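Local coordinates for protein Protease/Reverse transcriptase/ribonuclease H (Eastern chimpanzee simian foamy virus, PDB 7KSF) that joins an aspartic protease that probably processes viral polyproteins to a reverse transcriptase that makes DNA and an RNase H that degrades the RNA of RNA-DNA hybrids, at residues L16-S21 and Y76-L81; T26-S31 and A69-S74; Q587-F592 and L654-P659; A645-C650 and W699-E704; P168-S173 and G206-V211. The protein carries 1 engineered substitution. All blocks are in the same frame, centred on the assembly; numbering follows the deposited sequence.

Contact 1: residues L16-S21 and Y76-L81; sequences LAHWAS and YEYILL. Engineered in segment 16-21: Ala20 (natural residue Asp).
Residues 16-20 and 78-81 run alongside each other as parallel strands gripped by four backbone hydrogen bonds. Ile79 is held at both polar atoms, its N giving to Leu16 O (2.9 Å) while its O accepts a hydrogen bond from His18 N (2.9 Å). Leu81 repeats the pattern: its N reaches His18 O at 2.8 Å, and its O receives Ala20 N at 2.8 Å, carrying the pairing one residue beyond the strand.

On the face of Ala17, Trp19, Ile79 and Leu81, the compact methyl of Ala17 allows the branched residues opposite to come close, and Leu81 CD2 lies 4.0 Å from Ala17 CB. Leu81 has its CG opposite the backbone N (chi1 -173°), and this turns that methyl back onto the alanine. On the face of His18 and Leu80 the imidazole meets Tyr78 obliquely, ND1 standing 3.9 Å from Tyr78 CD2 with the ring planes at 76°. Leu80 CD1 lies in plane at the edge of the tyrosine ring and also touches Ala20 CB (3.7 Å).

Farther out, the backbone of Ala17 bonds to Leu6 and that of Leu80 to Cys27, so both strands have neighbours on their outer sides. Tyr78 also meets the ring of His143, while Ile79 and Leu81 rest on Thr26. Ala20 is an engineered replacement of the natural Asp. With that Asp, Ser21 and the glycine after it, the loop matches the Asp-Thr/Ser-Gly signature of retroviral aspartic proteases, and the strand leading into it is consistent with the active-site strand of that fold.

Contact 2: residues T26-S31 and A69-S74; sequences TCIPES and AEVIAS
Val71 packs its branched side chain beside Thr26, pointing the same way, with CG1 3.8 Å from Thr26 CB. Both Val71 methyls also meet the end of Ile28, CG1 lying 3.7 Å from Ile28 CD1. Ile72 N donates to Thr26 O at 3.1 Å (157° at the hydrogen). Its carbonyl takes only a weak bond from Ile28 N. With CG1 set between the backbone N and the carbonyl carbon (chi1 61°), Ile72 lays CG1 and CD1 against the sulfur of Cys27, CD1 at 3.8 Å from SG. Ala73 is small enough for the aliphatic part of Glu30 to rest on it, CB to CG 3.8 Å. Ser74 packs its CB on Cys27 CB (3.6 Å) and offers its O to a weak bond from Glu30 N, while its hydroxyl bonds to Tyr76 N.

The hydroxyl of Thr26 is engaged by Asp85 and Ser82 N. The weakly bonded strand 26-29 runs parallel to strand 65-74, which pairs on its other side with antiparallel strand 52-62, where Val58 meets both Ile28 and Val71; beyond strand 26-29 comes strand 79-81, whose Ile79 is touched by Thr26 and Pro29.

Contact 3: residues Q587-F592 and L654-P659; sequences QYEGVF and LKIPGP
The Tyr588 ring presents its edge to Pro659: the carbonyl carbon C of the proline lies in the ring plane, 3.5 Å from Tyr588 CD2. Beside it the proline ring gives CB to the same CD2 at 3.8 Å, a rigid apolar partner for an aromatic edge. The second flat group is the carboxylate of Glu589. Ile656 CG2 stands over it, almost equally far from CD, OE1 and OE2, with OE1 at 3.4 Å. With CG opposite the backbone N (chi1 -176°) and the chain extended beyond it, the carboxylate reaches the far part of the loop, where OE1 also settles 3.3 Å from Gly658 CA. Having no side chain, Gly658 is consistent with the oxygen lying there.

Residues 654-659 link helix 638-654 to strand 660-664, which in the RNase H fold lies parallel to the central strand 590-597. The contact pins the end of this link to the start of the central strand. Pro659 O accepts a bent hydrogen bond from Glu589 N at 2.6 Å (132° at the hydrogen), and takes a second, weak bond from Gly590 N at 3.3 Å. Gly590 then carries the pairing into the sheet through its backbone bond with Leu661, while the Tyr588 hydroxyl makes a weak bond to Thr713 OG1.

Contact 4: residues A645-C650 and W699-E704; sequences AVEFAC and WKSIAE
In the helical layer of the RNase H domain, Ile702 of helix 694-708 packs against Val646, Glu647 and Cys650 of helix 638-654. The local axes approach to 9.7 Å and run nearly the same way, 28° apart. Ile702 does most of the touching, and its branching lets it serve three partners at once. CG1 lies 4.1 Å from Glu647 CB, and CD1 beyond it reaches Val646 CG2 at 4.2 Å. With CG1 opposite the carbonyl carbon (chi1 -53°), the other branch, CG2, is left opposite the backbone N and meets Cys650 SG at 4.2 Å.

Helix 638-654 is sandwiched here: Val646 and Ala649 face strands 590-597 and 660-664 of the sheet, while the Ile702 side turns to the second helix. The same helix carries Glu642, which together with Gly596 binds a calcium ion, and the side chain of Val646 lies about 10 Å from that ion.

At the more polar border of the interface, the Ser701 hydroxyl gives a weak, long hydrogen bond to Glu647, OG to OE2 3.4 Å. The stronger hold on this carboxylate is a salt bridge from OE1 to Lys698, a turn earlier on the serine's helix. A long, weak ion pair joins OE2 to Lys651, leaving the glutamate among positive groups that would probably stabilise its charge.

Contact 5: residues P168-S173 and G206-V211; sequences PKAKPS and GRWRMV
Trp208 turns its indole onto Ala170 because CG stands opposite its carbonyl carbon (chi1 -54°), and Ser173 brings its hydroxyl to the same tryptophan by setting OG between its own N and carbonyl carbon (chi1 50°). The methyl of Ala170 comes over one face of the indole, 3.9 Å from the centroid of the five-membered ring and 30° off its normal, a CH-pi contact. Its closest approach is CB to Trp208 CG, 3.5 Å. The carbonyl carbon of Lys169 also lies over that face, offset toward the rim, so the flat ring receives both a methyl and a piece of backbone; a small residue such as alanine permits this close approach.

These segments join the start of helix 171-184 to strand 208-212, which forms an antiparallel hairpin with strand 198-202. The sequence and topology resemble the fingers subdomain of other retroviral reverse transcriptases, where such a hairpin also packs beside a helix. Pro200 touches Ala170 and Pro202 touches Trp208, so the partner strand 198-202 adds to the packing.

Ser173 OG works in two directions. It donates to Ala170 O at 3.1 Å, approaching from above the carbonyl plane, and accepts a weak bond from Trp208 N at 3.2 Å. It also lies near the plane of the indole, at its edge. The CB of Ser173 rests on Arg207 CB (3.8 Å), while the arginine chain, bent at chi2 and chi3, carries its guanidinium group to a salt bridge with Glu138.

Overall arrangement
Along the chain the contacts begin in the protease, pass to the reverse transcriptase and end in the RNase H. Contact 2 is nested inside the loop closed by contact 1; their centres are 10 Å apart, they share one mixed sheet, and they touch through strands 26-29 and 79-81. Contact 5 follows, its centre 32 Å from that of contact 1. Contacts 3 and 4 come last, their segments alternating in sequence and their centres 15 Å apart; Phe592 packs on Ala649 between them. Contacts 1 and 4 lie on opposite sides of the chain's centre, their centres about 61 Å apart, as befits separate enzymatic domains carried on one polypeptide.

Contact 1: residues L16-S21 and Y76-L81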
# COMPACT_ATOMS: atom_id res chain seq x y z
N LEU A 16 -5.42 33.26 15.53
CA LEU A 16 -4.09 33.11 14.98
C LEU A 16 -3.85 34.16 13.91
O LEU A 16 -4.75 34.52 13.16
CB LEU A 16 -3.89 31.71 14.37
CG LEU A 16 -4.09 30.52 15.32
CD1 LEU A 16 -3.82 29.24 14.56
CD2 LEU A 16 -3.18 30.63 16.53
N ALA A 17 -2.62 34.67 13.87
CA ALA A 17 -2.20 35.65 12.88
C ALA A 17 -1.10 35.05 12.01
O ALA A 17 -0.31 34.22 12.48
CB ALA A 17 -1.71 36.94 13.54
N HIS A 18 -1.06 35.46 10.75
CA HIS A 18 -0.07 34.97 9.80
C HIS A 18 0.65 36.15 9.18
O HIS A 18 0.02 37.01 8.55
CB HIS A 18 -0.73 34.10 8.72
CG HIS A 18 -1.11 32.73 9.19
ND1 HIS A 18 -2.20 32.50 10.00
CD2 HIS A 18 -0.54 31.52 8.98
CE1 HIS A 18 -2.29 31.21 10.26
NE2 HIS A 18 -1.29 30.59 9.65
N TRP A 19 1.97 36.19 9.36
CA TRP A 19 2.80 37.23 8.77
C TRP A 19 2.69 37.20 7.25
O TRP A 19 3.05 36.21 6.61
CB TRP A 19 4.25 37.01 9.21
CG TRP A 19 5.13 38.22 9.16
CD1 TRP A 19 5.30 39.16 10.14
CD2 TRP A 19 6.00 38.61 8.08
NE1 TRP A 19 6.20 40.11 9.73
CE2 TRP A 19 6.65 39.79 8.48
CE3 TRP A 19 6.28 38.07 6.82
CZ2 TRP A 19 7.56 40.45 7.66
CZ3 TRP A 19 7.19 38.72 6.01
CH2 TRP A 19 7.82 39.90 6.43
N ALA A 20 2.18 38.29 6.68
CA ALA A 20 2.00 38.39 5.24
C ALA A 20 3.16 39.17 4.62
O ALA A 20 3.81 39.98 5.29
CB ALA A 20 0.68 39.07 4.89
N SER A 21 3.42 38.90 3.35
CA SER A 21 4.47 39.59 2.62
C SER A 21 3.95 40.72 1.74
O SER A 21 4.71 41.65 1.44
CB SER A 21 5.25 38.59 1.74
OG SER A 21 6.30 39.24 1.05
N TYR A 76 -12.01 34.80 5.98
CA TYR A 76 -11.31 33.65 6.54
C TYR A 76 -11.36 33.67 8.07
O TYR A 76 -11.84 34.62 8.69
CB TYR A 76 -9.86 33.63 6.06
CG TYR A 76 -9.70 33.80 4.56
CD1 TYR A 76 -9.13 34.95 4.03
CD2 TYR A 76 -10.12 32.81 3.69
CE1 TYR A 76 -8.98 35.10 2.66
CE2 TYR A 76 -9.98 32.95 2.32
CZ TYR A 76 -9.41 34.10 1.81
OH TYR A 76 -9.26 34.25 0.45
N GLU A 77 -10.86 32.60 8.67
CA GLU A 77 -10.82 32.46 10.12
C GLU A 77 -9.49 32.88 10.73
O GLU A 77 -9.38 32.92 11.96
CB GLU A 77 -11.12 31.01 10.52
CG GLU A 77 -9.98 30.02 10.27
CD GLU A 77 -9.82 29.64 8.80
OE1 GLU A 77 -10.66 30.05 7.98
OE2 GLU A 77 -8.85 28.92 8.48
N TYR A 78 -8.49 33.20 9.91
CA TYR A 78 -7.20 33.65 10.41
C TYR A 78 -7.03 35.14 10.17
O TYR A 78 -7.74 35.75 9.36
CB TYR A 78 -6.06 32.88 9.73
CG TYR A 78 -5.89 33.21 8.26
CD1 TYR A 78 -6.66 32.56 7.29
CD2 TYR A 78 -4.97 34.16 7.84
CE1 TYR A 78 -6.51 32.86 5.95
CE2 TYR A 78 -4.82 34.46 6.50
CZ TYR A 78 -5.59 33.82 5.56
OH TYR A 78 -5.44 34.11 4.23
N ILE A 79 -6.08 35.73 10.89
CA ILE A 79 -5.78 37.15 10.78
C ILE A 79 -4.57 37.29 9.85
O ILE A 79 -3.44 37.03 10.25
CB ILE A 79 -5.50 37.79 12.15
CG1 ILE A 79 -6.74 37.69 13.04
CG2 ILE A 79 -5.09 39.24 11.98
CD1 ILE A 79 -6.54 38.28 14.42
N LEU A 80 -4.83 37.68 8.61
CA LEU A 80 -3.76 37.98 7.67
C LEU A 80 -3.05 39.25 8.14
O LEU A 80 -3.62 40.35 8.05
CB LEU A 80 -4.31 38.15 6.26
CG LEU A 80 -3.28 38.30 5.14
CD1 LEU A 80 -2.46 37.03 4.99
CD2 LEU A 80 -3.96 38.66 3.83
N LEU A 81 -1.84 39.10 8.65
CA LEU A 81 -1.15 40.18 9.36
C LEU A 81 -0.21 40.91 8.41
O LEU A 81 0.72 40.30 7.86
CB LEU A 81 -0.38 39.62 10.55
CG LEU A 81 0.26 40.63 11.49
CD1 LEU A 81 -0.76 41.67 11.92
CD2 LEU A 81 0.85 39.92 12.69

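Contact 2: residues T26-S31 and A69-S74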
# COMPACT_ATOMS: atom_id res chain seq x y z
N THR A 26 -3.81 44.94 7.05
CA THR A 26 -4.16 43.74 7.79
C THR A 26 -5.63 43.40 7.60
O THR A 26 -6.51 44.26 7.74
CB THR A 26 -3.84 43.93 9.27
OG1 THR A 26 -2.42 44.01 9.45
CG2 THR A 26 -4.39 42.77 10.10
N CYS A 27 -5.90 42.14 7.28
CA CYS A 27 -7.26 41.62 7.20
C CYS A 27 -7.67 41.04 8.54
O CYS A 27 -6.84 40.57 9.33
CB CYS A 27 -7.38 40.56 6.11
SG CYS A 27 -7.14 41.16 4.43
N ILE A 28 -8.97 41.06 8.80
CA ILE A 28 -9.52 40.58 10.07
C ILE A 28 -10.80 39.80 9.76
O ILE A 28 -11.54 40.18 8.84
CB ILE A 28 -9.78 41.76 11.03
CG1 ILE A 28 -8.46 42.20 11.68
CG2 ILE A 28 -10.84 41.40 12.08
CD1 ILE A 28 -8.63 43.22 12.80
N PRO A 29 -11.06 38.68 10.45
CA PRO A 29 -12.33 37.98 10.24
C PRO A 29 -13.52 38.92 10.34
O PRO A 29 -13.57 39.82 11.19
CB PRO A 29 -12.35 36.94 11.37
CG PRO A 29 -10.91 36.65 11.60
CD PRO A 29 -10.14 37.92 11.32
N GLU A 30 -14.50 38.70 9.46
CA GLU A 30 -15.59 39.66 9.27
C GLU A 30 -16.44 39.83 10.53
O GLU A 30 -16.98 40.92 10.76
CB GLU A 30 -16.47 39.21 8.10
CG GLU A 30 -15.79 39.26 6.73
CD GLU A 30 -16.68 38.74 5.62
OE1 GLU A 30 -17.74 38.16 5.92
OE2 GLU A 30 -16.30 38.90 4.43
N SER A 31 -16.59 38.78 11.34
CA SER A 31 -17.54 38.80 12.44
C SER A 31 -17.15 39.77 13.55
O SER A 31 -17.98 40.04 14.43
CB SER A 31 -17.70 37.40 13.02
OG SER A 31 -16.55 37.02 13.75
N ALA A 69 -3.88 48.98 14.37
CA ALA A 69 -3.64 48.98 12.94
C ALA A 69 -4.92 49.29 12.19
O ALA A 69 -6.03 49.05 12.68
CB ALA A 69 -3.06 47.64 12.47
N GLU A 70 -4.75 49.83 10.99
CA GLU A 70 -5.86 50.05 10.06
C GLU A 70 -6.14 48.75 9.32
O GLU A 70 -5.24 48.18 8.68
CB GLU A 70 -5.50 51.17 9.08
CG GLU A 70 -6.42 51.28 7.89
CD GLU A 70 -5.92 52.27 6.86
OE1 GLU A 70 -4.80 52.81 7.05
OE2 GLU A 70 -6.63 52.51 5.86
N VAL A 71 -7.38 48.26 9.41
CA VAL A 71 -7.72 46.92 8.95
C VAL A 71 -8.95 46.95 8.06
O VAL A 71 -9.75 47.89 8.08
CB VAL A 71 -7.96 45.96 10.13
CG1 VAL A 71 -6.68 45.76 10.93
CG2 VAL A 71 -9.08 46.48 11.02
N ILE A 72 -9.09 45.89 7.26
CA ILE A 72 -10.30 45.60 6.51
C ILE A 72 -10.85 44.27 7.00
O ILE A 72 -10.36 43.72 7.99
CB ILE A 72 -10.06 45.56 4.99
CG1 ILE A 72 -9.07 44.46 4.63
CG2 ILE A 72 -9.55 46.90 4.49
CD1 ILE A 72 -8.96 44.23 3.13
N ALA A 73 -11.83 43.73 6.29
CA ALA A 73 -12.45 42.47 6.66
C ALA A 73 -11.77 41.30 5.96
O ALA A 73 -10.94 41.48 5.06
CB ALA A 73 -13.94 42.50 6.34
N SER A 74 -12.12 40.09 6.39
CA SER A 74 -11.58 38.86 5.83
C SER A 74 -12.62 37.77 5.97
O SER A 74 -13.08 37.51 7.09
CB SER A 74 -10.28 38.44 6.51
OG SER A 74 -9.90 37.13 6.11

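Contact 3: residues Q587-F592 and L654-P659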
# COMPACT_ATOMS: atom_id res chain seq x y z
N GLN A 587 18.20 -6.99 -17.75
CA GLN A 587 17.35 -6.09 -16.97
C GLN A 587 17.58 -6.22 -15.47
O GLN A 587 17.25 -5.29 -14.73
CB GLN A 587 15.88 -6.35 -17.29
CG GLN A 587 15.33 -7.66 -16.76
CD GLN A 587 13.83 -7.80 -16.97
OE1 GLN A 587 13.13 -8.39 -16.14
NE2 GLN A 587 13.33 -7.27 -18.07
N TYR A 588 18.14 -7.34 -15.01
CA TYR A 588 18.41 -7.51 -13.59
C TYR A 588 19.49 -6.54 -13.14
O TYR A 588 20.46 -6.27 -13.86
CB TYR A 588 18.84 -8.94 -13.29
CG TYR A 588 17.71 -9.95 -13.27
CD1 TYR A 588 17.50 -10.80 -14.35
CD2 TYR A 588 16.85 -10.04 -12.19
CE1 TYR A 588 16.47 -11.72 -14.34
CE2 TYR A 588 15.81 -10.96 -12.17
CZ TYR A 588 15.63 -11.80 -13.25
OH TYR A 588 14.60 -12.71 -13.24
N GLU A 589 19.32 -6.00 -11.93
CA GLU A 589 20.34 -5.10 -11.38
C GLU A 589 21.60 -5.86 -11.01
O GLU A 589 22.71 -5.32 -11.14
CB GLU A 589 19.79 -4.36 -10.17
CG GLU A 589 20.74 -3.33 -9.58
CD GLU A 589 20.21 -2.71 -8.31
OE1 GLU A 589 19.21 -3.22 -7.77
OE2 GLU A 589 20.80 -1.71 -7.85
N GLY A 590 21.46 -7.10 -10.55
CA GLY A 590 22.61 -7.91 -10.18
C GLY A 590 22.54 -9.34 -10.68
O GLY A 590 21.46 -9.94 -10.70
N VAL A 591 23.68 -9.88 -11.10
CA VAL A 591 23.78 -11.25 -11.58
C VAL A 591 24.82 -11.97 -10.74
O VAL A 591 25.95 -11.48 -10.58
CB VAL A 591 24.14 -11.31 -13.07
CG1 VAL A 591 24.34 -12.75 -13.52
CG2 VAL A 591 23.06 -10.63 -13.90
N PHE A 592 24.45 -13.13 -10.20
CA PHE A 592 25.32 -13.90 -9.31
C PHE A 592 25.58 -15.26 -9.93
O PHE A 592 24.66 -16.08 -10.05
CB PHE A 592 24.69 -14.04 -7.92
CG PHE A 592 24.88 -12.84 -7.05
CD1 PHE A 592 25.95 -12.77 -6.17
CD2 PHE A 592 23.99 -11.77 -7.10
CE1 PHE A 592 26.13 -11.67 -5.36
CE2 PHE A 592 24.17 -10.67 -6.29
CZ PHE A 592 25.24 -10.61 -5.42
N LEU A 654 20.74 -9.03 -0.44
CA LEU A 654 19.88 -8.26 0.46
C LEU A 654 20.33 -6.81 0.55
O LEU A 654 19.49 -5.90 0.64
CB LEU A 654 19.87 -8.89 1.85
CG LEU A 654 19.44 -10.35 1.94
CD1 LEU A 654 19.50 -10.84 3.38
CD2 LEU A 654 18.05 -10.54 1.37
N LYS A 655 21.64 -6.57 0.52
CA LYS A 655 22.16 -5.21 0.57
C LYS A 655 21.81 -4.41 -0.68
O LYS A 655 21.96 -3.18 -0.66
CB LYS A 655 23.68 -5.25 0.75
CG LYS A 655 24.13 -6.08 1.94
CD LYS A 655 25.63 -6.23 1.98
CE LYS A 655 26.06 -7.10 3.15
NZ LYS A 655 27.53 -7.32 3.17
N ILE A 656 21.34 -5.06 -1.74
CA ILE A 656 21.00 -4.38 -2.98
C ILE A 656 19.50 -4.47 -3.19
O ILE A 656 18.99 -5.52 -3.63
CB ILE A 656 21.77 -4.98 -4.17
CG1 ILE A 656 23.28 -4.96 -3.90
CG2 ILE A 656 21.43 -4.24 -5.45
CD1 ILE A 656 23.84 -3.57 -3.64
N PRO A 657 18.74 -3.42 -2.89
CA PRO A 657 17.29 -3.46 -3.11
C PRO A 657 16.91 -3.37 -4.58
O PRO A 657 16.77 -2.27 -5.12
CB PRO A 657 16.78 -2.25 -2.32
CG PRO A 657 17.93 -1.30 -2.34
CD PRO A 657 19.17 -2.14 -2.29
N GLY A 658 16.75 -4.52 -5.23
CA GLY A 658 16.40 -4.55 -6.63
C GLY A 658 16.36 -5.96 -7.20
O GLY A 658 16.60 -6.95 -6.50
N PRO A 659 16.04 -6.07 -8.49
CA PRO A 659 15.95 -7.40 -9.12
C PRO A 659 17.33 -8.00 -9.35
O PRO A 659 18.20 -7.39 -9.98
CB PRO A 659 15.24 -7.11 -10.45
CG PRO A 659 15.60 -5.69 -10.75
CD PRO A 659 15.68 -4.99 -9.42

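Contact 4: residues A645-C650 and W699-E704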
# COMPACT_ATOMS: atom_id res chain seq x y z
N ALA A 645 27.23 -22.36 -2.20
CA ALA A 645 27.64 -21.26 -3.06
C ALA A 645 26.53 -20.24 -3.26
O ALA A 645 26.80 -19.06 -3.50
CB ALA A 645 28.12 -21.80 -4.41
N VAL A 646 25.27 -20.67 -3.17
CA VAL A 646 24.17 -19.75 -3.38
C VAL A 646 23.68 -19.13 -2.08
O VAL A 646 23.15 -18.01 -2.08
CB VAL A 646 23.02 -20.46 -4.14
CG1 VAL A 646 23.55 -21.06 -5.43
CG2 VAL A 646 22.38 -21.53 -3.27
N GLU A 647 23.84 -19.83 -0.94
CA GLU A 647 23.51 -19.23 0.35
C GLU A 647 24.32 -17.97 0.58
O GLU A 647 23.80 -16.96 1.08
CB GLU A 647 23.77 -20.24 1.47
CG GLU A 647 23.58 -19.67 2.87
CD GLU A 647 24.41 -20.39 3.92
OE1 GLU A 647 25.33 -21.14 3.53
OE2 GLU A 647 24.14 -20.22 5.13
N PHE A 648 25.60 -18.00 0.21
CA PHE A 648 26.42 -16.79 0.24
C PHE A 648 25.89 -15.76 -0.75
O PHE A 648 25.82 -14.57 -0.43
CB PHE A 648 27.87 -17.16 -0.06
CG PHE A 648 28.84 -16.04 0.16
CD1 PHE A 648 29.21 -15.21 -0.88
CD2 PHE A 648 29.40 -15.83 1.41
CE1 PHE A 648 30.10 -14.19 -0.69
CE2 PHE A 648 30.30 -14.81 1.61
CZ PHE A 648 30.65 -13.98 0.56
N ALA A 649 25.51 -16.20 -1.95
CA ALA A 649 25.05 -15.26 -2.97
C ALA A 649 23.70 -14.65 -2.61
O ALA A 649 23.44 -13.48 -2.92
CB ALA A 649 24.97 -15.95 -4.33
N CYS A 650 22.83 -15.42 -1.95
CA CYS A 650 21.52 -14.90 -1.56
C CYS A 650 21.65 -13.75 -0.58
O CYS A 650 20.96 -12.73 -0.70
CB CYS A 650 20.66 -16.02 -0.96
SG CYS A 650 19.85 -17.10 -2.15
N TRP A 699 19.36 -25.25 4.13
CA TRP A 699 18.15 -24.99 3.36
C TRP A 699 17.28 -23.94 4.04
O TRP A 699 16.73 -23.06 3.37
CB TRP A 699 17.36 -26.28 3.14
CG TRP A 699 18.05 -27.25 2.23
CD1 TRP A 699 18.83 -28.29 2.61
CD2 TRP A 699 18.02 -27.26 0.80
NE1 TRP A 699 19.30 -28.96 1.50
CE2 TRP A 699 18.81 -28.35 0.38
CE3 TRP A 699 17.41 -26.46 -0.17
CZ2 TRP A 699 19.01 -28.65 -0.96
CZ3 TRP A 699 17.60 -26.77 -1.50
CH2 TRP A 699 18.39 -27.86 -1.89
N LYS A 700 17.14 -24.01 5.36
CA LYS A 700 16.37 -23.01 6.08
C LYS A 700 16.92 -21.61 5.83
O LYS A 700 16.16 -20.67 5.57
CB LYS A 700 16.36 -23.32 7.58
CG LYS A 700 15.68 -24.63 7.95
CD LYS A 700 15.72 -24.85 9.45
CE LYS A 700 14.78 -25.96 9.88
NZ LYS A 700 14.96 -26.27 11.32
N SER A 701 18.24 -21.47 5.89
CA SER A 701 18.86 -20.16 5.71
C SER A 701 18.55 -19.58 4.33
O SER A 701 18.38 -18.36 4.19
CB SER A 701 20.37 -20.26 5.92
OG SER A 701 20.99 -19.00 5.76
N ILE A 702 18.48 -20.43 3.31
CA ILE A 702 18.10 -19.96 1.98
C ILE A 702 16.63 -19.57 1.96
O ILE A 702 16.25 -18.57 1.33
CB ILE A 702 18.42 -21.03 0.92
CG1 ILE A 702 19.87 -21.48 1.04
CG2 ILE A 702 18.15 -20.51 -0.47
CD1 ILE A 702 20.22 -22.66 0.16
N ALA A 703 15.79 -20.33 2.65
CA ALA A 703 14.36 -20.02 2.69
C ALA A 703 14.11 -18.68 3.37
O ALA A 703 13.32 -17.86 2.88
CB ALA A 703 13.60 -21.14 3.40
N GLU A 704 14.77 -18.44 4.50
CA GLU A 704 14.58 -17.18 5.21
C GLU A 704 15.09 -16.00 4.39
O GLU A 704 14.48 -14.93 4.38
CB GLU A 704 15.27 -17.23 6.57
CG GLU A 704 14.82 -18.39 7.43
CD GLU A 704 15.77 -18.64 8.58
OE1 GLU A 704 16.80 -17.95 8.65
OE2 GLU A 704 15.48 -19.53 9.41

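Contact 5: residues P168-S173 and G206-V211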
# COMPACT_ATOMS: atom_id res chain seq x y z
N PRO A 168 -2.34 4.05 28.19
CA PRO A 168 -1.32 5.08 28.46
C PRO A 168 -0.03 4.87 27.69
O PRO A 168 0.77 5.81 27.61
CB PRO A 168 -1.10 4.96 29.97
CG PRO A 168 -1.47 3.56 30.30
CD PRO A 168 -2.59 3.19 29.37
N LYS A 169 0.21 3.68 27.14
CA LYS A 169 1.41 3.47 26.34
C LYS A 169 1.37 4.24 25.03
O LYS A 169 2.41 4.43 24.40
CB LYS A 169 1.61 1.97 26.08
CG LYS A 169 3.03 1.58 25.71
CD LYS A 169 3.19 0.06 25.67
CE LYS A 169 4.64 -0.34 25.45
NZ LYS A 169 4.81 -1.82 25.46
N ALA A 170 0.18 4.68 24.61
CA ALA A 170 0.02 5.46 23.39
C ALA A 170 -0.01 6.96 23.63
O ALA A 170 0.19 7.73 22.68
CB ALA A 170 -1.27 5.05 22.66
N LYS A 171 -0.25 7.40 24.86
CA LYS A 171 -0.33 8.83 25.17
C LYS A 171 0.90 9.63 24.75
O LYS A 171 0.72 10.70 24.16
CB LYS A 171 -0.60 9.03 26.67
CG LYS A 171 -1.96 8.54 27.14
CD LYS A 171 -2.11 8.79 28.63
CE LYS A 171 -3.43 8.24 29.16
NZ LYS A 171 -3.54 8.42 30.64
N PRO A 172 2.13 9.19 25.02
CA PRO A 172 3.28 10.05 24.66
C PRO A 172 3.41 10.33 23.18
O PRO A 172 3.64 11.49 22.78
CB PRO A 172 4.49 9.25 25.19
CG PRO A 172 3.93 8.35 26.24
CD PRO A 172 2.57 7.98 25.74
N SER A 173 3.26 9.31 22.33
CA SER A 173 3.40 9.52 20.89
C SER A 173 2.24 10.31 20.31
O SER A 173 2.40 10.93 19.25
CB SER A 173 3.52 8.17 20.18
OG SER A 173 2.49 7.29 20.59
N GLY A 206 6.68 1.49 16.15
CA GLY A 206 6.58 1.37 17.58
C GLY A 206 5.65 2.38 18.22
O GLY A 206 5.10 2.12 19.30
N ARG A 207 5.46 3.53 17.58
CA ARG A 207 4.62 4.59 18.12
C ARG A 207 3.15 4.28 17.83
O ARG A 207 2.80 3.21 17.34
CB ARG A 207 5.05 5.94 17.57
CG ARG A 207 6.29 6.50 18.24
CD ARG A 207 7.19 7.20 17.24
NE ARG A 207 6.45 8.12 16.38
CZ ARG A 207 6.98 8.77 15.36
NH1 ARG A 207 8.26 8.61 15.06
NH2 ARG A 207 6.23 9.59 14.63
N TRP A 208 2.28 5.24 18.15
CA TRP A 208 0.84 5.04 18.04
C TRP A 208 0.20 6.26 17.40
O TRP A 208 0.65 7.40 17.58
CB TRP A 208 0.20 4.80 19.42
CG TRP A 208 0.82 3.69 20.21
CD1 TRP A 208 2.07 3.67 20.76
CD2 TRP A 208 0.20 2.45 20.56
NE1 TRP A 208 2.27 2.48 21.42
CE2 TRP A 208 1.14 1.71 21.32
CE3 TRP A 208 -1.05 1.88 20.31
CZ2 TRP A 208 0.87 0.45 21.82
CZ3 TRP A 208 -1.32 0.62 20.80
CH2 TRP A 208 -0.37 -0.08 21.55
N ARG A 209 -0.88 6.02 16.65
CA ARG A 209 -1.67 7.08 16.06
C ARG A 209 -3.10 6.97 16.56
O ARG A 209 -3.61 5.86 16.79
CB ARG A 209 -1.63 7.02 14.53
CG ARG A 209 -1.96 5.65 13.95
CD ARG A 209 -1.68 5.58 12.45
NE ARG A 209 -2.45 6.56 11.69
CZ ARG A 209 -3.65 6.33 11.17
NH1 ARG A 209 -4.24 5.16 11.34
NH2 ARG A 209 -4.27 7.29 10.49
N MET A 210 -3.75 8.11 16.75
CA MET A 210 -5.09 8.16 17.30
C MET A 210 -6.13 8.00 16.19
O MET A 210 -5.89 8.32 15.02
CB MET A 210 -5.33 9.47 18.04
CG MET A 210 -5.45 10.70 17.15
SD MET A 210 -5.96 12.18 18.05
CE MET A 210 -6.14 13.35 16.71
N VAL A 211 -7.30 7.48 16.58
CA VAL A 211 -8.41 7.25 15.66
C VAL A 211 -9.69 7.75 16.31
O VAL A 211 -9.96 7.45 17.47
CB VAL A 211 -8.54 5.76 15.29
CG1 VAL A 211 -9.78 5.53 14.43
CG2 VAL A 211 -7.30 5.28 14.55